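Local coordinates for DUF5063 domain-containing protein (Bacteroides fragilis, PDB 3NRH), which is of unknown function but folds as a predominantly alpha-helical protein of the DUF5063 family and packs as a two-chain assembly, at residues A[46-49]-A[50-54]; A[33-36]-A[37-41]. All coordinates share one frame; numbering follows the deposited sequence.

Contact 1 (A[46-49]-A[50-54]); sequences LPLL and YLKAS
Leu48 and Lys52, one helical turn apart, make the side-chain contact of this stretch. The methyl CD1 of Leu48 rests 3.8 Å from CE of Lys52, and the two side chains run across each other at a slant. Two torsions bring them together: CG of Leu48 stands anti to the backbone N (chi1 -177°), while the lysine bends at chi2, bringing its methylenes past the leucine. Lower on the same lysine, CG lies 3.3 Å from Leu48 O, so its aliphatic part also lies against the backbone carbonyl. The ammonium end leaves the contact and forms a salt bridge with Glu15.

Four i to i+4 backbone hydrogen bonds, with N-H...O angles of 153 to 169°, carry the alpha helix from one segment into the next: Tyr50 N to Leu46 O, Leu51 N to Pro47 O, Lys52 N to Leu48 O (2.9 Å) and Ala53 N to Leu49 O. The helix is kinked where Pro47 N, which has no hydrogen to give, lacks a bond to the turn before.

A second kind of polar contact closes the stretch. Tyr50 O accepts two bonds from Ser54, one from the backbone N and one from OG at 2.8 Å, and the donors approach from opposite faces of the carbonyl plane. The serine hydroxyl is thereby returned to its own helix.

Outward, the side chains meet neighbouring helices: Leu48 packs on Val19, and Leu49 and Ala53 on Phe16, of helix 11-28, while Leu46 and Pro47 meet Met161, and Ala53 meets Trp153, of helix 135-169. Tyr50 meets the ring of Phe149 and hydrogen-bonds through OH to His165 of the second subunit, whose Leu48 packs on Leu51, so helix 35-54 joins the intrachain helix packing to the dimer interface.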
loop_
_atom_site.group_PDB
_atom_site.type_symbol
_atom_site.label_atom_id
_atom_site.label_comp_id
_atom_site.label_asym_id
_atom_site.label_seq_id
_atom_site.Cartn_x
_atom_site.Cartn_y
_atom_site.Cartn_z
ATOM N N LEU A 46 5.964 2.055 -2.971
ATOM C CA LEU A 46 4.915 1.175 -3.479
ATOM C C LEU A 46 3.485 1.563 -3.106
ATOM O O LEU A 46 2.610 1.597 -3.971
ATOM C CB LEU A 46 5.183 -0.277 -3.066
ATOM C CG LEU A 46 6.436 -0.921 -3.675
ATOM C CD1 LEU A 46 6.525 -2.363 -3.212
ATOM C CD2 LEU A 46 6.381 -0.860 -5.189
ATOM N N PRO A 47 3.217 1.859 -1.822
ATOM C CA PRO A 47 1.835 2.230 -1.498
ATOM C C PRO A 47 1.390 3.518 -2.183
ATOM O O PRO A 47 0.219 3.671 -2.537
ATOM C CB PRO A 47 1.845 2.336 0.031
ATOM C CG PRO A 47 3.273 2.685 0.355
ATOM C CD PRO A 47 4.058 1.818 -0.610
ATOM N N LEU A 48 2.322 4.444 -2.374
ATOM C CA LEU A 48 1.986 5.699 -3.033
ATOM C C LEU A 48 1.723 5.438 -4.515
ATOM O O LEU A 48 0.827 6.035 -5.108
ATOM C CB LEU A 48 3.122 6.713 -2.874
ATOM C CG LEU A 48 2.847 8.103 -3.465
ATOM C CD1 LEU A 48 1.573 8.694 -2.877
ATOM C CD2 LEU A 48 4.033 9.000 -3.186
ATOM N N LEU A 49 2.507 4.542 -5.107
ATOM C CA LEU A 49 2.340 4.204 -6.515
ATOM C C LEU A 49 0.979 3.538 -6.725
ATOM O O LEU A 49 0.271 3.835 -7.693
ATOM C CB LEU A 49 3.471 3.272 -6.972
ATOM C CG LEU A 49 3.492 2.813 -8.435
ATOM C CD1 LEU A 49 3.633 4.008 -9.364
ATOM C CD2 LEU A 49 4.653 1.842 -8.643
ATOM N N TYR A 50 0.608 2.650 -5.808
ATOM C CA TYR A 50 -0.673 1.960 -5.899
ATOM C C TYR A 50 -1.818 2.968 -5.788
ATOM O O TYR A 50 -2.774 2.941 -6.570
ATOM C CB TYR A 50 -0.804 0.923 -4.776
ATOM C CG TYR A 50 -2.041 0.066 -4.912
ATOM C CD1 TYR A 50 -2.012 -1.125 -5.634
ATOM C CD2 TYR A 50 -3.259 0.486 -4.379
ATOM C CE1 TYR A 50 -3.173 -1.880 -5.829
ATOM C CE2 TYR A 50 -4.424 -0.255 -4.573
ATOM C CZ TYR A 50 -4.373 -1.433 -5.300
ATOM O OH TYR A 50 -5.534 -2.138 -5.520
ATOM N N LEU A 51 -1.719 3.851 -4.801
ATOM C CA LEU A 51 -2.740 4.865 -4.581
ATOM C C LEU A 51 -2.929 5.764 -5.800
ATOM O O LEU A 51 -4.052 5.992 -6.242
ATOM C CB LEU A 51 -2.373 5.709 -3.363
ATOM C CG LEU A 51 -3.283 6.891 -3.028
ATOM C CD1 LEU A 51 -4.709 6.419 -2.823
ATOM C CD2 LEU A 51 -2.754 7.581 -1.767
ATOM N N LYS A 52 -1.833 6.280 -6.344
ATOM C CA LYS A 52 -1.926 7.152 -7.512
ATOM C C LYS A 52 -2.481 6.423 -8.736
ATOM O O LYS A 52 -3.223 7.004 -9.529
ATOM C CB LYS A 52 -0.554 7.771 -7.815
ATOM C CG LYS A 52 -0.062 8.719 -6.730
ATOM C CD LYS A 52 -1.091 9.816 -6.448
ATOM C CE LYS A 52 -0.739 10.639 -5.218
ATOM N NZ LYS A 52 -1.838 11.584 -4.856
ATOM N N ALA A 53 -2.134 5.149 -8.891
ATOM C CA ALA A 53 -2.646 4.378 -10.019
ATOM C C ALA A 53 -4.155 4.196 -9.853
ATOM O O ALA A 53 -4.914 4.293 -10.819
ATOM C CB ALA A 53 -1.960 3.022 -10.081
ATOM N N SER A 54 -4.581 3.948 -8.617
ATOM C CA SER A 54 -5.993 3.744 -8.310
ATOM C C SER A 54 -6.822 5.003 -8.522
ATOM O O SER A 54 -8.033 4.924 -8.716
ATOM C CB SER A 54 -6.158 3.287 -6.855
ATOM O OG SER A 54 -5.458 2.079 -6.613
#

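Contact 2 (A[33-36]-A[37-41]); sequences MKRS and TFVDT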
loop_
_atom_site.group_PDB
_atom_site.type_symbol
_atom_site.label_atom_id
_atom_site.label_comp_id
_atom_site.label_asym_id
_atom_site.label_seq_id
_atom_site.Cartn_x
_atom_site.Cartn_y
_atom_site.Cartn_z
HETATM N N MSE A 33 23.070 1.401 -2.863
HETATM C CA MSE A 33 22.522 1.436 -1.510
HETATM C C MSE A 33 22.513 0.088 -0.797
HETATM O O MSE A 33 22.705 -0.962 -1.411
HETATM C CB MSE A 33 21.099 1.986 -1.548
HETATM C CG MSE A 33 20.129 1.101 -2.301
HETATM SE SE MSE A 33 18.392 1.907 -2.424
HETATM C CE MSE A 33 18.581 2.772 -4.147
ATOM N N LYS A 34 22.270 0.140 0.509
ATOM C CA LYS A 34 22.225 -1.048 1.353
ATOM C C LYS A 34 20.812 -1.628 1.350
ATOM O O LYS A 34 19.851 -0.936 1.013
ATOM C CB LYS A 34 22.620 -0.685 2.786
ATOM C CG LYS A 34 23.900 0.139 2.906
ATOM C CD LYS A 34 25.113 -0.599 2.361
ATOM C CE LYS A 34 25.419 -1.847 3.171
ATOM N NZ LYS A 34 26.622 -2.559 2.657
ATOM N N ARG A 35 20.685 -2.890 1.738
ATOM C CA ARG A 35 19.378 -3.537 1.761
ATOM C C ARG A 35 18.374 -2.848 2.685
ATOM O O ARG A 35 17.196 -2.742 2.348
ATOM C CB ARG A 35 19.508 -5.001 2.178
ATOM C CG ARG A 35 18.193 -5.766 2.129
ATOM C CD ARG A 35 18.328 -7.111 2.829
ATOM N NE ARG A 35 19.371 -7.932 2.227
ATOM C CZ ARG A 35 19.877 -9.025 2.791
ATOM N NH1 ARG A 35 19.435 -9.427 3.975
ATOM N NH2 ARG A 35 20.825 -9.713 2.170
ATOM N N SER A 36 18.829 -2.388 3.848
ATOM C CA SER A 36 17.926 -1.728 4.786
ATOM C C SER A 36 17.286 -0.499 4.149
ATOM O O SER A 36 16.075 -0.292 4.254
ATOM C CB SER A 36 18.670 -1.329 6.066
ATOM O OG SER A 36 19.770 -0.477 5.788
ATOM N N THR A 37 18.101 0.306 3.479
ATOM C CA THR A 37 17.613 1.511 2.821
ATOM C C THR A 37 16.676 1.148 1.673
ATOM O O THR A 37 15.651 1.800 1.463
ATOM C CB THR A 37 18.782 2.349 2.275
ATOM O OG1 THR A 37 19.681 2.656 3.347
ATOM C CG2 THR A 37 18.268 3.648 1.673
ATOM N N PHE A 38 17.033 0.103 0.932
ATOM C CA PHE A 38 16.222 -0.353 -0.189
ATOM C C PHE A 38 14.837 -0.787 0.283
ATOM O O PHE A 38 13.817 -0.358 -0.260
ATOM C CB PHE A 38 16.891 -1.536 -0.893
ATOM C CG PHE A 38 16.090 -2.078 -2.036
ATOM C CD1 PHE A 38 16.032 -1.395 -3.246
ATOM C CD2 PHE A 38 15.352 -3.246 -1.892
ATOM C CE1 PHE A 38 15.247 -1.867 -4.296
ATOM C CE2 PHE A 38 14.564 -3.728 -2.936
ATOM C CZ PHE A 38 14.512 -3.036 -4.139
ATOM N N VAL A 39 14.808 -1.648 1.294
ATOM C CA VAL A 39 13.549 -2.148 1.821
ATOM C C VAL A 39 12.675 -1.044 2.408
ATOM O O VAL A 39 11.487 -0.961 2.095
ATOM C CB VAL A 39 13.798 -3.234 2.893
ATOM C CG1 VAL A 39 12.485 -3.616 3.575
ATOM C CG2 VAL A 39 14.418 -4.462 2.236
ATOM N N ASP A 40 13.257 -0.198 3.253
ATOM C CA ASP A 40 12.501 0.889 3.875
ATOM C C ASP A 40 11.862 1.831 2.860
ATOM O O ASP A 40 10.703 2.225 3.012
ATOM C CB ASP A 40 13.396 1.722 4.801
ATOM C CG ASP A 40 13.830 0.964 6.035
ATOM O OD1 ASP A 40 13.090 0.052 6.458
ATOM O OD2 ASP A 40 14.899 1.292 6.594
ATOM N N THR A 41 12.620 2.197 1.831
ATOM C CA THR A 41 12.118 3.120 0.818
ATOM C C THR A 41 11.070 2.519 -0.108
ATOM O O THR A 41 10.096 3.187 -0.467
ATOM C CB THR A 41 13.258 3.669 -0.044
ATOM O OG1 THR A 41 14.242 4.270 0.804
ATOM C CG2 THR A 41 12.724 4.714 -1.018
HETATM O O HOH W 1 22.199 3.074 1.455
HETATM O O HOH W 2 14.466 -2.211 6.351
#
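The N-terminal turn of helix 35-54, with Lys34 at the N-cap position, carries a Met-aromatic contact between Met33, just before the helix, and Phe38. The selenium of this selenomethionine lies at the ring edge, 5.5 Å from the ring centroid and 88° off the ring normal, and SE also comes within 3.8 Å of Phe38 CA. With chi1 at 65°, CG of Met33 stands between the backbone N and the carbonyl carbon, and the extended chi2 carries SE to the Phe38 ring edge.

Helical hydrogen bonding starts at the N-cap: Phe38 N bonds Lys34 O at 3.0 Å, followed by Val39 N to Arg35 O and Asp40 N to Ser36 O. One water accepts from Lys34 N and also pairs with Thr37 OG1, joining the N-cap residue to the first turn. A second water donates to both Ser36 O and Asp40 OD1, the latter at 2.7 Å, and this carboxylate oxygen has a salt bridge to Lys168 as well. Arg35 and Val39 lie side by side, CG of the arginine 4.0 Å from CG2 of the valine, before the guanidinium departs for Ile86 O and Glu89. The Phe38 ring meets that of Phe26 of helix 11-28, with the planes about 15° apart, and touches Leu83 of helix 73-87.

Contacts 1 and 2 sit in series along the chain: contact 2 spans the N-cap and first turns of helix 35-54, contact 1 its last turns. Their centres are 19 Å apart and the nearest atoms about 5 Å, without touching. Both pack against helices 11-28 and 135-169, so the same two helices provide neighbours for both contacts. The surroundings differ: segments 46-54 are largely buried, about 10 Å from the chain centre to the contact centre, and meet the second subunit, whereas segments 33-41, at about 16 Å, are touched by no other chain of the assembly and reach helix 73-87 instead.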